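Local coordinates for A rubisco-like protein (Burkholderia fungorum, PDB 3NWR), which is a RuBisCO-like protein, related to the large chain of ribulose bisphosphate carboxylase, whose own reaction is not established but is probably a different one, at residues M231-M243 against S256-I270. Numbering follows the deposited sequence.
Sequences MVAFNITDDLDAM and SCVMASINWCGFSAI
Phe234 and Ile236 bracket Met259 in parallel-strand fashion: Met259 N donates to Phe234 O (2.8 Å, nearly straight at 174°), and Ile236 N donates to Met259 O. The axes of strands 233-235 and 257-261 cross at 41°, and a water joins the residues leading into them, donating to Val232 O and accepting from Ser256 N. Past strand 233-235, Thr237 takes over: its OG1 receives Ser261 N (2.8 Å), at the end of the other strand, while donating to Asn235 OD1 (2.6 Å) in the carbonyl plane, on a lone pair. Asn235 OD1 also accepts Thr237 N from above that plane, closing an Asx turn. Two bonds thus grip OD1, and with those from ND2 to Cys200 O and to a second water they hold the amide's rotation. The same water meets Ser261 OG, a hydroxyl bonded in addition to Asn286 ND2.

Side chains pack on both faces of the strand pair. On one, Ala233 CB meets Cys257 SG (3.6 Å), and Met259, extended beyond CG, crosses Asn235 at a slant, its CE 3.9 Å from the amide CG. On the other, Ile236 turns CG1 between its backbone N and carbonyl carbon (chi1 64°), which brings CD1 onto Val258 CB (3.6 Å). Between the following helices, Met243 lays SD and CE against Cys265 SG; Leu240 CD2 touches Ala269 CB (4.0 Å).

The unit is a beta-alpha-beta crossover of the RuBisCO-type TIM barrel, joined through helix 240-252. Ala233 bonds to the backbone of Ile194 and Asp196, helix 208-226 covers Phe234, and Asp239 and Asp241 form salt bridges with Arg275 of the second subunit.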
ATOM      1  N   MET A 231     -19.349 -15.286  15.329  1.00 16.28           N
ATOM      2  CA  MET A 231     -18.537 -14.085  15.177  1.00 13.63           C
ATOM      3  C   MET A 231     -18.789 -13.434  13.821  1.00 13.97           C
ATOM      4  O   MET A 231     -18.636 -14.070  12.776  1.00 16.21           O
ATOM      5  CB  MET A 231     -17.057 -14.438  15.313  1.00 13.98           C
ATOM      6  CG  MET A 231     -16.119 -13.271  15.015  1.00 12.22           C
ATOM      7  SD  MET A 231     -14.387 -13.649  15.336  1.00 14.25           S
ATOM      8  CE  MET A 231     -14.405 -13.866  17.125  1.00 15.08           C
ATOM      9  N   VAL A 232     -19.177 -12.161  13.835  1.00 13.07           N
ATOM     10  CA  VAL A 232     -19.384 -11.424  12.601  1.00 11.94           C
ATOM     11  C   VAL A 232     -18.286 -10.383  12.454  1.00 12.29           C
ATOM     12  O   VAL A 232     -18.107  -9.512  13.320  1.00 15.96           O
ATOM     13  CB  VAL A 232     -20.766 -10.731  12.556  1.00 13.29           C
ATOM     14  CG1 VAL A 232     -20.911  -9.911  11.257  1.00 14.24           C
ATOM     15  CG2 VAL A 232     -21.886 -11.765  12.660  1.00 15.04           C
ATOM     16  N   ALA A 233     -17.530 -10.500  11.369  1.00 11.83           N
ATOM     17  CA  ALA A 233     -16.502  -9.519  11.068  1.00 12.84           C
ATOM     18  C   ALA A 233     -17.138  -8.419  10.238  1.00 13.91           C
ATOM     19  O   ALA A 233     -17.299  -8.551   9.023  1.00 13.31           O
ATOM     20  CB  ALA A 233     -15.336 -10.169  10.317  1.00 12.59           C
ATOM     21  N   PHE A 234     -17.547  -7.345  10.909  1.00 13.44           N
ATOM     22  CA  PHE A 234     -18.089  -6.179  10.222  1.00 11.04           C
ATOM     23  C   PHE A 234     -16.958  -5.396   9.592  1.00 10.99           C
ATOM     24  O   PHE A 234     -15.988  -5.038  10.273  1.00 12.02           O
ATOM     25  CB  PHE A 234     -18.823  -5.273  11.212  1.00 12.58           C
ATOM     26  CG  PHE A 234     -20.076  -5.883  11.757  1.00 14.76           C
ATOM     27  CD1 PHE A 234     -21.219  -5.946  10.976  1.00 13.49           C
ATOM     28  CD2 PHE A 234     -20.108  -6.402  13.041  1.00 13.04           C
ATOM     29  CE1 PHE A 234     -22.394  -6.511  11.476  1.00 13.77           C
ATOM     30  CE2 PHE A 234     -21.281  -6.980  13.550  1.00 13.61           C
ATOM     31  CZ  PHE A 234     -22.421  -7.035  12.763  1.00 14.11           C
ATOM     32  N   ASN A 235     -17.088  -5.111   8.298  1.00 13.13           N
ATOM     33  CA  ASN A 235     -16.087  -4.317   7.606  1.00 12.92           C
ATOM     34  C   ASN A 235     -16.237  -2.830   7.937  1.00 12.66           C
ATOM     35  O   ASN A 235     -17.132  -2.153   7.423  1.00 14.12           O
ATOM     36  CB  ASN A 235     -16.175  -4.548   6.098  1.00 12.44           C
ATOM     37  CG  ASN A 235     -15.070  -3.833   5.343  1.00 13.74           C
ATOM     38  OD1 ASN A 235     -14.133  -3.320   5.948  1.00 14.01           O
ATOM     39  ND2 ASN A 235     -15.168  -3.810   4.015  1.00 13.47           N
ATOM     40  N   ILE A 236     -15.360  -2.336   8.801  1.00 10.63           N
ATOM     41  CA  ILE A 236     -15.443  -0.953   9.254  1.00 11.18           C
ATOM     42  C   ILE A 236     -14.457  -0.042   8.536  1.00 11.68           C
ATOM     43  O   ILE A 236     -14.345   1.137   8.878  1.00 12.91           O
ATOM     44  CB  ILE A 236     -15.214  -0.820  10.774  1.00 13.32           C
ATOM     45  CG1 ILE A 236     -13.791  -1.254  11.134  1.00 12.89           C
ATOM     46  CG2 ILE A 236     -16.265  -1.632  11.551  1.00 13.95           C
ATOM     47  CD1 ILE A 236     -13.378  -0.913  12.573  1.00 13.77           C
ATOM     48  N   THR A 237     -13.758  -0.588   7.541  1.00 13.31           N
ATOM     49  CA  THR A 237     -12.814   0.190   6.726  1.00 13.29           C
ATOM     50  C   THR A 237     -13.360   1.582   6.422  1.00 12.63           C
ATOM     51  O   THR A 237     -14.446   1.707   5.844  1.00 14.11           O
ATOM     52  CB  THR A 237     -12.531  -0.513   5.386  1.00 11.58           C
ATOM     53  OG1 THR A 237     -12.006  -1.828   5.626  1.00 11.16           O
ATOM     54  CG2 THR A 237     -11.529   0.297   4.549  1.00 12.81           C
ATOM     55  N   ASP A 238     -12.609   2.614   6.805  1.00 11.90           N
ATOM     56  CA  ASP A 238     -13.032   4.006   6.643  1.00 13.20           C
ATOM     57  C   ASP A 238     -11.883   4.899   7.077  1.00 12.21           C
ATOM     58  O   ASP A 238     -10.832   4.430   7.524  1.00 12.71           O
ATOM     59  CB  ASP A 238     -14.246   4.299   7.541  1.00 13.26           C
ATOM     60  CG  ASP A 238     -15.196   5.339   6.962  1.00 16.01           C
ATOM     61  OD1 ASP A 238     -14.766   6.241   6.215  1.00 15.69           O
ATOM     62  OD2 ASP A 238     -16.399   5.261   7.287  1.00 15.89           O
ATOM     63  N   ASP A 239     -12.096   6.200   6.951  1.00 14.19           N
ATOM     64  CA  ASP A 239     -11.256   7.178   7.602  1.00 12.96           C
ATOM     65  C   ASP A 239     -11.012   6.761   9.063  1.00 14.52           C
ATOM     66  O   ASP A 239     -11.893   6.163   9.689  1.00 14.77           O
ATOM     67  CB  ASP A 239     -11.995   8.506   7.512  1.00 18.50           C
ATOM     68  CG  ASP A 239     -11.520   9.495   8.501  1.00 22.94           C
ATOM     69  OD1 ASP A 239     -10.520  10.175   8.190  1.00 22.91           O
ATOM     70  OD2 ASP A 239     -12.158   9.597   9.572  1.00 18.92           O
ATOM     71  N   LEU A 240      -9.825   7.029   9.607  1.00 13.30           N
ATOM     72  CA  LEU A 240      -9.481   6.498  10.936  1.00 15.61           C
ATOM     73  C   LEU A 240     -10.450   6.921  12.043  1.00 16.14           C
ATOM     74  O   LEU A 240     -10.914   6.079  12.811  1.00 14.93           O
ATOM     75  CB  LEU A 240      -8.040   6.852  11.334  1.00 14.63           C
ATOM     76  CG  LEU A 240      -7.490   6.352  12.683  1.00 15.41           C
ATOM     77  CD1 LEU A 240      -7.947   7.212  13.879  1.00 15.37           C
ATOM     78  CD2 LEU A 240      -7.798   4.868  12.915  1.00 14.48           C
ATOM     79  N   ASP A 241     -10.761   8.211  12.133  1.00 14.46           N
ATOM     80  CA  ASP A 241     -11.684   8.656  13.174  1.00 15.38           C
ATOM     81  C   ASP A 241     -13.018   7.927  13.036  1.00 13.21           C
ATOM     82  O   ASP A 241     -13.616   7.509  14.034  1.00 13.52           O
ATOM     83  CB  ASP A 241     -11.906  10.168  13.116  1.00 15.07           C
ATOM     84  CG  ASP A 241     -10.673  10.961  13.497  1.00 16.60           C
ATOM     85  OD1 ASP A 241      -9.778  10.430  14.171  1.00 15.50           O
ATOM     86  OD2 ASP A 241     -10.606  12.151  13.129  1.00 19.90           O
ATOM     87  N   ALA A 242     -13.489   7.786  11.801  1.00 13.57           N
ATOM     88  CA  ALA A 242     -14.738   7.078  11.546  1.00 14.05           C
ATOM     89  C   ALA A 242     -14.636   5.611  11.941  1.00 14.80           C
ATOM     90  O   ALA A 242     -15.560   5.066  12.552  1.00 14.42           O
ATOM     91  CB  ALA A 242     -15.159   7.218  10.089  1.00 14.48           C
ATOM     92  N   MET A 243     -13.517   4.969  11.607  1.00 14.72           N
ATOM     93  CA  MET A 243     -13.316   3.572  12.001  1.00 13.79           C
ATOM     94  C   MET A 243     -13.420   3.363  13.494  1.00 14.94           C
ATOM     95  O   MET A 243     -13.970   2.355  13.943  1.00 14.80           O
ATOM     96  CB  MET A 243     -11.970   3.021  11.524  1.00 18.35           C
ATOM     97  CG  MET A 243     -11.944   2.690  10.061  1.00 17.03           C
ATOM     98  SD  MET A 243     -10.694   1.426   9.680  1.00 16.64           S
ATOM     99  CE  MET A 243      -9.222   2.354  10.018  1.00 15.69           C
ATOM    100  N   SER A 256     -17.959  -8.884  18.384  1.00 14.05           N
ATOM    101  CA  SER A 256     -16.684  -9.387  18.874  1.00 13.61           C
ATOM    102  C   SER A 256     -15.537  -9.146  17.908  1.00 12.90           C
ATOM    103  O   SER A 256     -14.385  -9.416  18.237  1.00 13.44           O
ATOM    104  CB  SER A 256     -16.785 -10.891  19.142  1.00 15.26           C
ATOM    105  OG  SER A 256     -17.129 -11.588  17.948  1.00 16.56           O
ATOM    106  N   CYS A 257     -15.852  -8.623  16.728  1.00 13.29           N
ATOM    107  CA  CYS A 257     -14.861  -8.578  15.664  1.00 13.09           C
ATOM    108  C   CYS A 257     -15.131  -7.424  14.699  1.00 11.71           C
ATOM    109  O   CYS A 257     -16.287  -7.147  14.367  1.00 12.07           O
ATOM    110  CB  CYS A 257     -14.887  -9.915  14.905  1.00 12.57           C
ATOM    111  SG  CYS A 257     -13.689 -10.056  13.543  1.00 14.37           S
ATOM    112  N   VAL A 258     -14.059  -6.768  14.262  1.00 11.70           N
ATOM    113  CA  VAL A 258     -14.112  -5.829  13.145  1.00 11.52           C
ATOM    114  C   VAL A 258     -13.081  -6.219  12.088  1.00 12.62           C
ATOM    115  O   VAL A 258     -12.004  -6.724  12.407  1.00 13.75           O
ATOM    116  CB  VAL A 258     -13.893  -4.371  13.584  1.00 12.34           C
ATOM    117  CG1 VAL A 258     -15.072  -3.899  14.435  1.00 13.42           C
ATOM    118  CG2 VAL A 258     -12.585  -4.235  14.345  1.00 14.03           C
ATOM    119  N   MET A 259     -13.436  -5.978  10.834  1.00 12.19           N
ATOM    120  CA  MET A 259     -12.579  -6.264   9.692  1.00 10.42           C
ATOM    121  C   MET A 259     -12.119  -4.940   9.095  1.00 12.50           C
ATOM    122  O   MET A 259     -12.856  -3.954   9.116  1.00 11.86           O
ATOM    123  CB  MET A 259     -13.392  -7.045   8.664  1.00 11.79           C
ATOM    124  CG  MET A 259     -12.874  -7.010   7.240  1.00 14.34           C
ATOM    125  SD  MET A 259     -14.069  -7.926   6.234  1.00 16.98           S
ATOM    126  CE  MET A 259     -13.570  -7.406   4.592  1.00 15.30           C
ATOM    127  N   ALA A 260     -10.898  -4.913   8.572  1.00 10.98           N
ATOM    128  CA  ALA A 260     -10.363  -3.719   7.908  1.00 10.08           C
ATOM    129  C   ALA A 260      -9.525  -4.109   6.701  1.00 10.80           C
ATOM    130  O   ALA A 260      -8.799  -5.102   6.748  1.00 11.83           O
ATOM    131  CB  ALA A 260      -9.527  -2.881   8.891  1.00 12.66           C
ATOM    132  N   SER A 261      -9.642  -3.333   5.626  1.00 10.78           N
ATOM    133  CA  SER A 261      -8.797  -3.508   4.446  1.00 10.88           C
ATOM    134  C   SER A 261      -7.450  -2.872   4.748  1.00 11.14           C
ATOM    135  O   SER A 261      -7.230  -1.679   4.510  1.00 11.38           O
ATOM    136  CB  SER A 261      -9.445  -2.861   3.227  1.00 11.41           C
ATOM    137  OG  SER A 261     -10.632  -3.553   2.894  1.00 11.75           O
ATOM    138  N   ILE A 262      -6.552  -3.683   5.295  1.00 11.66           N
ATOM    139  CA  ILE A 262      -5.300  -3.157   5.842  1.00 11.66           C
ATOM    140  C   ILE A 262      -4.468  -2.302   4.886  1.00  9.80           C
ATOM    141  O   ILE A 262      -3.915  -1.289   5.291  1.00 10.95           O
ATOM    142  CB  ILE A 262      -4.427  -4.276   6.442  1.00 11.90           C
ATOM    143  CG1 ILE A 262      -4.288  -5.454   5.461  1.00 12.27           C
ATOM    144  CG2 ILE A 262      -5.041  -4.741   7.767  1.00 12.74           C
ATOM    145  CD1 ILE A 262      -3.238  -6.521   5.887  1.00 12.27           C
ATOM    146  N   ASN A 263      -4.350  -2.714   3.626  1.00 10.68           N
ATOM    147  CA  ASN A 263      -3.478  -1.977   2.720  1.00  9.92           C
ATOM    148  C   ASN A 263      -3.920  -0.531   2.529  1.00 11.40           C
ATOM    149  O   ASN A 263      -3.091   0.370   2.414  1.00 13.40           O
ATOM    150  CB  ASN A 263      -3.376  -2.671   1.370  1.00 11.36           C
ATOM    151  CG  ASN A 263      -2.731  -4.025   1.480  1.00 11.36           C
ATOM    152  OD1 ASN A 263      -1.701  -4.179   2.158  1.00 12.34           O
ATOM    153  ND2 ASN A 263      -3.339  -5.026   0.847  1.00 13.37           N
ATOM    154  N   TRP A 264      -5.231  -0.322   2.512  1.00 10.54           N
ATOM    155  CA  TRP A 264      -5.765   0.999   2.221  1.00  8.95           C
ATOM    156  C   TRP A 264      -5.958   1.814   3.488  1.00 10.45           C
ATOM    157  O   TRP A 264      -5.932   3.048   3.459  1.00 12.46           O
ATOM    158  CB  TRP A 264      -7.079   0.855   1.449  1.00 11.39           C
ATOM    159  CG  TRP A 264      -6.987  -0.161   0.343  1.00 12.17           C
ATOM    160  CD1 TRP A 264      -7.800  -1.235   0.151  1.00 12.40           C
ATOM    161  CD2 TRP A 264      -6.003  -0.209  -0.703  1.00 15.06           C
ATOM    162  NE1 TRP A 264      -7.395  -1.943  -0.957  1.00 13.65           N
ATOM    163  CE2 TRP A 264      -6.298  -1.334  -1.501  1.00 14.34           C
ATOM    164  CE3 TRP A 264      -4.915   0.593  -1.048  1.00 16.42           C
ATOM    165  CZ2 TRP A 264      -5.536  -1.677  -2.619  1.00 17.25           C
ATOM    166  CZ3 TRP A 264      -4.155   0.244  -2.166  1.00 18.28           C
ATOM    167  CH2 TRP A 264      -4.481  -0.870  -2.934  1.00 15.87           C
ATOM    168  N   CYS A 265      -6.131   1.125   4.607  1.00 10.44           N
ATOM    169  CA  CYS A 265      -6.183   1.780   5.911  1.00 10.28           C
ATOM    170  C   CYS A 265      -4.800   2.273   6.312  1.00 10.64           C
ATOM    171  O   CYS A 265      -4.656   3.416   6.779  1.00 12.26           O
ATOM    172  CB  CYS A 265      -6.726   0.816   6.964  1.00 11.03           C
ATOM    173  SG  CYS A 265      -8.495   0.467   6.783  1.00 12.24           S
ATOM    174  N   GLY A 266      -3.788   1.423   6.109  1.00 10.80           N
ATOM    175  CA  GLY A 266      -2.411   1.766   6.432  1.00 11.20           C
ATOM    176  C   GLY A 266      -1.946   1.374   7.821  1.00 11.27           C
ATOM    177  O   GLY A 266      -2.748   1.282   8.758  1.00 10.76           O
ATOM    178  N   PHE A 267      -0.639   1.162   7.961  1.00 10.62           N
ATOM    179  CA  PHE A 267      -0.083   0.802   9.264  1.00 11.26           C
ATOM    180  C   PHE A 267      -0.427   1.854  10.319  1.00 12.75           C
ATOM    181  O   PHE A 267      -0.730   1.512  11.458  1.00 12.15           O
ATOM    182  CB  PHE A 267       1.441   0.662   9.194  1.00 10.67           C
ATOM    183  CG  PHE A 267       1.930  -0.428   8.269  1.00  9.90           C
ATOM    184  CD1 PHE A 267       1.678  -1.764   8.563  1.00 10.82           C
ATOM    185  CD2 PHE A 267       2.662  -0.120   7.124  1.00 10.89           C
ATOM    186  CE1 PHE A 267       2.137  -2.790   7.726  1.00 12.11           C
ATOM    187  CE2 PHE A 267       3.136  -1.128   6.276  1.00 11.79           C
ATOM    188  CZ  PHE A 267       2.876  -2.472   6.580  1.00 12.34           C
ATOM    189  N   SER A 268      -0.353   3.133   9.947  1.00 11.60           N
ATOM    190  CA  SER A 268      -0.592   4.216  10.903  1.00 11.70           C
ATOM    191  C   SER A 268      -1.990   4.148  11.500  1.00 11.56           C
ATOM    192  O   SER A 268      -2.177   4.324  12.715  1.00 12.02           O
ATOM    193  CB  SER A 268      -0.398   5.576  10.216  1.00 11.25           C
ATOM    194  OG  SER A 268       0.937   5.707   9.779  1.00 13.24           O
ATOM    195  N   ALA A 269      -2.980   3.911  10.650  1.00 10.79           N
ATOM    196  CA  ALA A 269      -4.364   3.826  11.109  1.00 11.80           C
ATOM    197  C   ALA A 269      -4.610   2.558  11.912  1.00 13.56           C
ATOM    198  O   ALA A 269      -5.255   2.593  12.968  1.00 12.13           O
ATOM    199  CB  ALA A 269      -5.333   3.888   9.932  1.00 11.54           C
ATOM    200  N   ILE A 270      -4.121   1.429  11.412  1.00 11.84           N
ATOM    201  CA  ILE A 270      -4.429   0.171  12.080  1.00 11.08           C
ATOM    202  C   ILE A 270      -3.785   0.067  13.459  1.00 12.01           C
ATOM    203  O   ILE A 270      -4.422  -0.416  14.404  1.00 12.27           O
ATOM    204  CB  ILE A 270      -4.094  -1.047  11.199  1.00 11.72           C
ATOM    205  CG1 ILE A 270      -4.928  -1.028   9.908  1.00 12.25           C
ATOM    206  CG2 ILE A 270      -4.298  -2.346  11.983  1.00 13.79           C
ATOM    207  CD1 ILE A 270      -6.446  -1.028  10.100  1.00 12.77           C
TER
HETATM  208  O   HOH W   1     -18.958  -8.614  15.636  1.00 23.62           O
HETATM  209  O   HOH W   2     -13.043  -2.126   2.483  1.00 11.86           O